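Local coordinates for cytochrome C-type biogenesis protein ccmF (Thermus thermophilus, PDB 6ZMQ) that is a membrane-bound cytochrome c heme lyase that binds heme b and probably takes part in moving heme during cytochrome c maturation, at residues A[416-421]-A[466-471]; A[423-428]-A[477-482]. One frame throughout, in Å; residues are numbered along the deposited sequence.

Interaction 1: A[416-421]-A[466-471]. With HEM (protoporphyrin IX containing Fe), chain B.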
loop_
_atom_site.group_PDB
_atom_site.type_symbol
_atom_site.label_atom_id
_atom_site.label_comp_id
_atom_site.label_asym_id
_atom_site.label_seq_id
_atom_site.Cartn_x
_atom_site.Cartn_y
_atom_site.Cartn_z
ATOM N N ILE A 416 12.642 -9.183 12.735
ATOM C CA ILE A 416 12.158 -9.792 11.493
ATOM C C ILE A 416 13.295 -9.949 10.485
ATOM O O ILE A 416 13.319 -10.920 9.721
ATOM C CB ILE A 416 10.946 -9.044 10.894
ATOM C CG1 ILE A 416 11.260 -7.636 10.389
ATOM C CG2 ILE A 416 9.819 -9.016 11.899
ATOM C CD1 ILE A 416 10.048 -6.919 9.871
ATOM N N LEU A 417 14.264 -9.020 10.473
ATOM C CA LEU A 417 15.410 -9.179 9.580
ATOM C C LEU A 417 16.316 -10.323 10.006
ATOM O O LEU A 417 17.006 -10.900 9.163
ATOM C CB LEU A 417 16.227 -7.884 9.505
ATOM C CG LEU A 417 15.757 -6.767 8.586
ATOM C CD1 LEU A 417 16.716 -5.594 8.734
ATOM C CD2 LEU A 417 15.563 -7.167 7.120
ATOM N N LEU A 418 16.300 -10.687 11.289
ATOM C CA LEU A 418 17.030 -11.859 11.758
ATOM C C LEU A 418 16.273 -13.146 11.427
ATOM O O LEU A 418 16.864 -14.131 10.951
ATOM C CB LEU A 418 17.271 -11.726 13.266
ATOM C CG LEU A 418 18.652 -11.285 13.764
ATOM C CD1 LEU A 418 18.622 -11.018 15.258
ATOM C CD2 LEU A 418 19.707 -12.329 13.467
ATOM N N LEU A 419 14.954 -13.142 11.668
ATOM C CA LEU A 419 14.141 -14.345 11.507
ATOM C C LEU A 419 13.990 -14.733 10.042
ATOM O O LEU A 419 13.911 -15.925 9.717
ATOM C CB LEU A 419 12.778 -14.126 12.154
ATOM C CG LEU A 419 12.768 -14.485 13.637
ATOM C CD1 LEU A 419 11.737 -13.674 14.407
ATOM C CD2 LEU A 419 12.504 -15.962 13.792
ATOM N N MET A 420 13.936 -13.730 9.155
ATOM C CA MET A 420 13.884 -13.935 7.708
ATOM C C MET A 420 15.099 -14.684 7.183
ATOM O O MET A 420 14.995 -15.534 6.291
ATOM C CB MET A 420 13.719 -12.578 7.044
ATOM C CG MET A 420 13.944 -12.504 5.575
ATOM S SD MET A 420 13.912 -10.805 4.986
ATOM C CE MET A 420 12.963 -9.952 6.246
ATOM N N GLY A 421 16.267 -14.362 7.727
ATOM C CA GLY A 421 17.448 -15.136 7.406
ATOM C C GLY A 421 17.439 -16.526 8.015
ATOM O O GLY A 421 17.768 -17.506 7.342
ATOM N N LEU A 466 24.425 -3.008 9.429
ATOM C CA LEU A 466 25.353 -3.580 8.452
ATOM C C LEU A 466 25.577 -5.066 8.707
ATOM O O LEU A 466 25.616 -5.868 7.760
ATOM C CB LEU A 466 26.688 -2.834 8.496
ATOM C CG LEU A 466 27.796 -3.283 7.536
ATOM C CD1 LEU A 466 27.328 -3.354 6.084
ATOM C CD2 LEU A 466 29.026 -2.398 7.672
ATOM N N GLY A 467 25.716 -5.437 9.986
ATOM C CA GLY A 467 25.831 -6.840 10.354
ATOM C C GLY A 467 24.603 -7.655 9.992
ATOM O O GLY A 467 24.713 -8.792 9.523
ATOM N N LEU A 468 23.420 -7.055 10.159
ATOM C CA LEU A 468 22.164 -7.725 9.823
ATOM C C LEU A 468 22.021 -7.945 8.323
ATOM O O LEU A 468 21.584 -9.016 7.887
ATOM C CB LEU A 468 20.979 -6.913 10.335
ATOM C CG LEU A 468 20.646 -7.004 11.819
ATOM C CD1 LEU A 468 19.327 -6.306 12.073
ATOM C CD2 LEU A 468 20.610 -8.449 12.266
ATOM N N PHE A 469 22.397 -6.942 7.522
ATOM C CA PHE A 469 22.354 -7.090 6.068
ATOM C C PHE A 469 23.376 -8.107 5.566
ATOM O O PHE A 469 23.100 -8.849 4.615
ATOM C CB PHE A 469 22.583 -5.742 5.394
ATOM C CG PHE A 469 22.739 -5.827 3.898
ATOM C CD1 PHE A 469 21.623 -6.085 3.100
ATOM C CD2 PHE A 469 23.989 -5.652 3.292
ATOM C CE1 PHE A 469 21.731 -6.172 1.726
ATOM C CE2 PHE A 469 24.134 -5.736 1.911
ATOM C CZ PHE A 469 22.995 -5.996 1.115
ATOM N N LEU A 470 24.575 -8.130 6.165
ATOM C CA LEU A 470 25.596 -9.094 5.751
ATOM C C LEU A 470 25.198 -10.515 6.128
ATOM O O LEU A 470 25.376 -11.450 5.336
ATOM C CB LEU A 470 26.950 -8.724 6.358
ATOM C CG LEU A 470 27.775 -7.798 5.462
ATOM C CD1 LEU A 470 28.736 -6.937 6.249
ATOM C CD2 LEU A 470 28.530 -8.624 4.420
ATOM N N TYR A 471 24.619 -10.675 7.320
ATOM C CA TYR A 471 23.995 -11.925 7.745
ATOM C C TYR A 471 22.870 -12.345 6.798
ATOM O O TYR A 471 22.715 -13.535 6.487
ATOM C CB TYR A 471 23.468 -11.723 9.170
ATOM C CG TYR A 471 22.291 -12.583 9.552
ATOM C CD1 TYR A 471 22.470 -13.922 9.856
ATOM C CD2 TYR A 471 20.997 -12.062 9.592
ATOM C CE1 TYR A 471 21.406 -14.723 10.196
ATOM C CE2 TYR A 471 19.927 -12.861 9.909
ATOM C CZ TYR A 471 20.138 -14.189 10.223
ATOM O OH TYR A 471 19.077 -14.989 10.566
HETATM C CHA HEM B . 8.039 -16.215 0.954
HETATM C CHB HEM B . 10.140 -16.634 5.360
HETATM C CHC HEM B . 9.603 -11.799 6.060
HETATM C CHD HEM B . 7.964 -11.422 1.482
HETATM C C1A HEM B . 8.647 -16.698 2.102
HETATM C C2A HEM B . 8.912 -18.079 2.315
HETATM C C3A HEM B . 9.495 -18.203 3.542
HETATM C C4A HEM B . 9.600 -16.920 4.111
HETATM C CMA HEM B . 9.951 -19.477 4.193
HETATM C CAA HEM B . 8.613 -19.222 1.359
HETATM C CBA HEM B . 9.664 -19.321 0.238
HETATM C CGA HEM B . 11.030 -19.646 0.791
HETATM O O1A HEM B . 11.974 -18.840 0.628
HETATM O O2A HEM B . 11.211 -20.720 1.410
HETATM C C1B HEM B . 10.136 -15.335 5.910
HETATM C C2B HEM B . 10.487 -15.061 7.253
HETATM C C3B HEM B . 10.342 -13.724 7.464
HETATM C C4B HEM B . 9.856 -13.160 6.206
HETATM C CMB HEM B . 10.952 -16.055 8.269
HETATM C CAB HEM B . 10.584 -12.968 8.699
HETATM C CBB HEM B . 9.365 -12.708 9.513
HETATM C C1C HEM B . 9.192 -11.280 4.852
HETATM C C2C HEM B . 9.173 -9.924 4.525
HETATM C C3C HEM B . 8.711 -9.847 3.234
HETATM C C4C HEM B . 8.451 -11.153 2.756
HETATM C CMC HEM B . 9.559 -8.747 5.384
HETATM C CAC HEM B . 8.517 -8.615 2.490
HETATM C CBC HEM B . 9.555 -8.163 1.534
HETATM C C1D HEM B . 7.775 -12.703 0.940
HETATM C C2D HEM B . 7.152 -12.990 -0.358
HETATM C C3D HEM B . 7.167 -14.332 -0.520
HETATM C C4D HEM B . 7.819 -14.862 0.699
HETATM C CMD HEM B . 6.599 -11.978 -1.323
HETATM C CAD HEM B . 6.633 -15.123 -1.704
HETATM C CBD HEM B . 5.309 -15.785 -1.304
HETATM C CGD HEM B . 4.593 -16.493 -2.430
HETATM O O1D HEM B . 4.589 -17.743 -2.511
HETATM O O2D HEM B . 3.975 -15.829 -3.282
HETATM N NA HEM B . 9.064 -16.019 3.230
HETATM N NB HEM B . 9.751 -14.176 5.336
HETATM N NC HEM B . 8.788 -12.010 3.767
HETATM N ND HEM B . 8.144 -13.840 1.496
HETATM FE FE HEM B . 9.069 -14.002 3.373
#
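Tyr471 reaches from helix 460-484 to the backbone of helix 402-422 at Leu418. Locally the two helices run almost parallel, their axes 18° apart and 9.7 Å at closest approach. From Tyr471 CB, which points at the other helix, CG lies anti to the backbone N (chi1 153°), and this carries the ring across to helix 402-422. The methyl CD2 of Leu418 lies over one face of the ring, nearest CE2 and CZ, a CH-pi contact 4.0 Å from that carbon to the centroid of the Tyr471 ring and 29° off the normal. At the edge, CE2 of Tyr471 comes 3.6 Å from Leu417 O. The tip, OH, donates a hydrogen bond to Leu418 O in the ring plane; its modelled length is doubtfully short at this resolution. Leu418 CG also meets Leu468 CD2 at 3.8 Å, the two side chains at about a right angle.

On the heme flank of 416-421, Met420 CB lies 3.6 Å from HEM C3B, and the bend at chi3 brings CE to 3.7 Å from HEM CMC. A phenylalanine in place of Tyr471 would probably keep the leucine over its face but leave Leu418 O without its hydroxyl partner. In a buried contact between two helices predicted to span the membrane, the tyrosine thus pairs its one polar side-chain atom with a backbone carbonyl and gives its ring face to a leucine.

Interaction 2: A[423-428]-A[477-482]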
loop_
_atom_site.group_PDB
_atom_site.type_symbol
_atom_site.label_atom_id
_atom_site.label_comp_id
_atom_site.label_asym_id
_atom_site.label_seq_id
_atom_site.Cartn_x
_atom_site.Cartn_y
_atom_site.Cartn_z
ATOM N N GLY A 423 14.999 -18.500 9.188
ATOM C CA GLY A 423 13.828 -19.346 9.064
ATOM C C GLY A 423 13.822 -20.392 7.964
ATOM O O GLY A 423 13.646 -21.583 8.232
ATOM N N PRO A 424 13.986 -19.971 6.695
ATOM C CA PRO A 424 14.041 -20.945 5.588
ATOM C C PRO A 424 15.240 -21.899 5.573
ATOM O O PRO A 424 15.248 -22.853 4.788
ATOM C CB PRO A 424 14.059 -20.035 4.346
ATOM C CG PRO A 424 14.272 -18.617 4.908
ATOM C CD PRO A 424 13.538 -18.673 6.180
ATOM N N LEU A 425 16.239 -21.684 6.430
ATOM C CA LEU A 425 17.358 -22.604 6.589
ATOM C C LEU A 425 17.100 -23.648 7.662
ATOM O O LEU A 425 18.010 -24.412 8.004
ATOM C CB LEU A 425 18.636 -21.837 6.927
ATOM C CG LEU A 425 19.439 -21.215 5.787
ATOM C CD1 LEU A 425 20.793 -20.764 6.305
ATOM C CD2 LEU A 425 19.635 -22.240 4.679
ATOM N N LEU A 426 15.878 -23.704 8.187
ATOM C CA LEU A 426 15.409 -24.692 9.131
ATOM C C LEU A 426 14.519 -25.710 8.427
ATOM O O LEU A 426 13.772 -25.361 7.504
ATOM C CB LEU A 426 14.615 -24.034 10.269
ATOM C CG LEU A 426 15.370 -23.105 11.225
ATOM C CD1 LEU A 426 14.416 -22.447 12.202
ATOM C CD2 LEU A 426 16.435 -23.877 11.982
ATOM N N PRO A 427 14.585 -26.975 8.822
ATOM C CA PRO A 427 13.667 -27.972 8.271
ATOM C C PRO A 427 12.292 -27.888 8.921
ATOM O O PRO A 427 12.106 -27.290 9.982
ATOM C CB PRO A 427 14.361 -29.297 8.602
ATOM C CG PRO A 427 15.052 -28.999 9.887
ATOM C CD PRO A 427 15.590 -27.599 9.703
ATOM N N TRP A 428 11.318 -28.491 8.242
ATOM C CA TRP A 428 9.942 -28.499 8.723
ATOM C C TRP A 428 9.781 -29.433 9.927
ATOM O O TRP A 428 10.337 -30.538 9.939
ATOM C CB TRP A 428 8.999 -28.960 7.614
ATOM C CG TRP A 428 8.811 -28.072 6.388
ATOM C CD1 TRP A 428 9.154 -28.382 5.103
ATOM C CD2 TRP A 428 8.162 -26.790 6.323
ATOM N NE1 TRP A 428 8.794 -27.361 4.252
ATOM C CE2 TRP A 428 8.184 -26.373 4.976
ATOM C CE3 TRP A 428 7.594 -25.947 7.273
ATOM C CZ2 TRP A 428 7.649 -25.151 4.559
ATOM C CZ3 TRP A 428 7.058 -24.730 6.856
ATOM C CH2 TRP A 428 7.087 -24.349 5.514
ATOM N N TYR A 477 22.589 -16.545 0.155
ATOM C CA TYR A 477 23.558 -17.430 -0.493
ATOM C C TYR A 477 23.477 -18.867 0.024
ATOM O O TYR A 477 23.606 -19.805 -0.768
ATOM C CB TYR A 477 24.992 -16.915 -0.333
ATOM C CG TYR A 477 25.983 -17.891 -0.954
ATOM C CD1 TYR A 477 25.914 -18.214 -2.312
ATOM C CD2 TYR A 477 26.918 -18.564 -0.167
ATOM C CE1 TYR A 477 26.782 -19.141 -2.875
ATOM C CE2 TYR A 477 27.790 -19.495 -0.722
ATOM C CZ TYR A 477 27.716 -19.775 -2.074
ATOM O OH TYR A 477 28.579 -20.690 -2.628
ATOM N N LEU A 478 23.271 -19.066 1.333
ATOM C CA LEU A 478 23.213 -20.427 1.874
ATOM C C LEU A 478 21.975 -21.167 1.385
ATOM O O LEU A 478 22.039 -22.366 1.070
ATOM C CB LEU A 478 23.239 -20.402 3.403
ATOM C CG LEU A 478 24.578 -20.079 4.061
ATOM C CD1 LEU A 478 24.496 -20.249 5.573
ATOM C CD2 LEU A 478 25.703 -20.897 3.459
ATOM N N LEU A 479 20.861 -20.440 1.254
ATOM C CA LEU A 479 19.640 -20.990 0.682
ATOM C C LEU A 479 19.823 -21.351 -0.788
ATOM O O LEU A 479 19.427 -22.444 -1.210
ATOM C CB LEU A 479 18.523 -19.968 0.861
ATOM C CG LEU A 479 17.806 -20.114 2.196
ATOM C CD1 LEU A 479 17.016 -18.879 2.456
ATOM C CD2 LEU A 479 16.896 -21.338 2.177
ATOM N N ALA A 480 20.474 -20.471 -1.561
ATOM C CA ALA A 480 20.702 -20.745 -2.980
ATOM C C ALA A 480 21.683 -21.895 -3.189
ATOM O O ALA A 480 21.494 -22.710 -4.097
ATOM C CB ALA A 480 21.197 -19.484 -3.689
ATOM N N ARG A 481 22.732 -21.973 -2.360
ATOM C CA ARG A 481 23.720 -23.045 -2.473
ATOM C C ARG A 481 23.111 -24.394 -2.112
ATOM O O ARG A 481 23.310 -25.389 -2.822
ATOM C CB ARG A 481 24.952 -22.764 -1.602
ATOM C CG ARG A 481 26.078 -23.766 -1.899
ATOM C CD ARG A 481 26.787 -24.400 -0.696
ATOM N NE ARG A 481 27.306 -23.452 0.282
ATOM C CZ ARG A 481 27.733 -23.806 1.488
ATOM N NH1 ARG A 481 27.698 -25.080 1.850
ATOM N NH2 ARG A 481 28.211 -22.896 2.322
ATOM N N GLU A 482 22.354 -24.449 -1.006
ATOM C CA GLU A 482 21.694 -25.698 -0.649
ATOM C C GLU A 482 20.486 -26.002 -1.537
ATOM O O GLU A 482 19.964 -27.121 -1.483
ATOM C CB GLU A 482 21.308 -25.698 0.833
ATOM C CG GLU A 482 20.022 -24.985 1.189
ATOM C CD GLU A 482 19.392 -25.556 2.441
ATOM O OE1 GLU A 482 20.149 -26.017 3.324
ATOM O OE2 GLU A 482 18.146 -25.541 2.543
#
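A type I beta turn, Gly423 to Leu426, follows helix 402-422, and its two central residues, Pro424 and Leu425, rest on the last turns of helix 460-484 at Leu478 and Leu479. The turn is closed by the backbone bond from Leu426 N to Gly423 O, 3.1 Å long. No hydrogen bond crosses the contact; it is held by hydrocarbon.

Leu425 does most of the work. Its CG is anti to the carbonyl carbon (chi1 -83°), and from there the fork splits between two neighbours on the helix. CD1 meets Leu478 CD1 at 3.8 Å, the side chains at about a right angle, and is equally near Leu478 CB. The other branch, CD2, lies 3.7 Å from Leu479 CG. Leu442 of helix 439-454 also touches both Leu425 and Leu478, so three elements of the fold meet here.

Leu479 in turn divides its methyls over the proline. CD1 packs against the ring, 3.7 Å from Pro424 CG, while CD2 turns to the backbone and comes 3.4 Å from Pro424 O. That oxygen accepts a hydrogen bond from the side chain of Arg362, whose backbone is hydrogen-bonded to that of Pro427 and which makes a cation-pi contact with Trp428. The proline also touches the heme, so the turn lies between helix 460-484 and the cofactor.

Toward solvent, the contact finishes on Glu482. Its CG sits between the backbone N and the carbonyl carbon (chi1 82°), and the chain beyond is extended, which lays the carboxylate alongside Leu425: Glu482 CD is 4.0 Å from Leu425 CD2.

Overall arrangement
Both contacts join the same two pieces of chain, helix 402-422 with the turn that follows it, and helix 460-484, and their centres lie 14 Å apart. In each piece the segment of interaction 2 comes after that of interaction 1, with one residue between them in the first and five in helix 460-484. Interaction 1 is the buried, helix-to-helix part: leucines and an aromatic ring, with one hydrogen bond from a side chain to the backbone. Interaction 2 is also largely buried, but a turn replaces one helix, aliphatic carbons do the joining, and its outer end reaches an exposed glutamate. Each has a residue against the heme, and helix 439-454 packs against both.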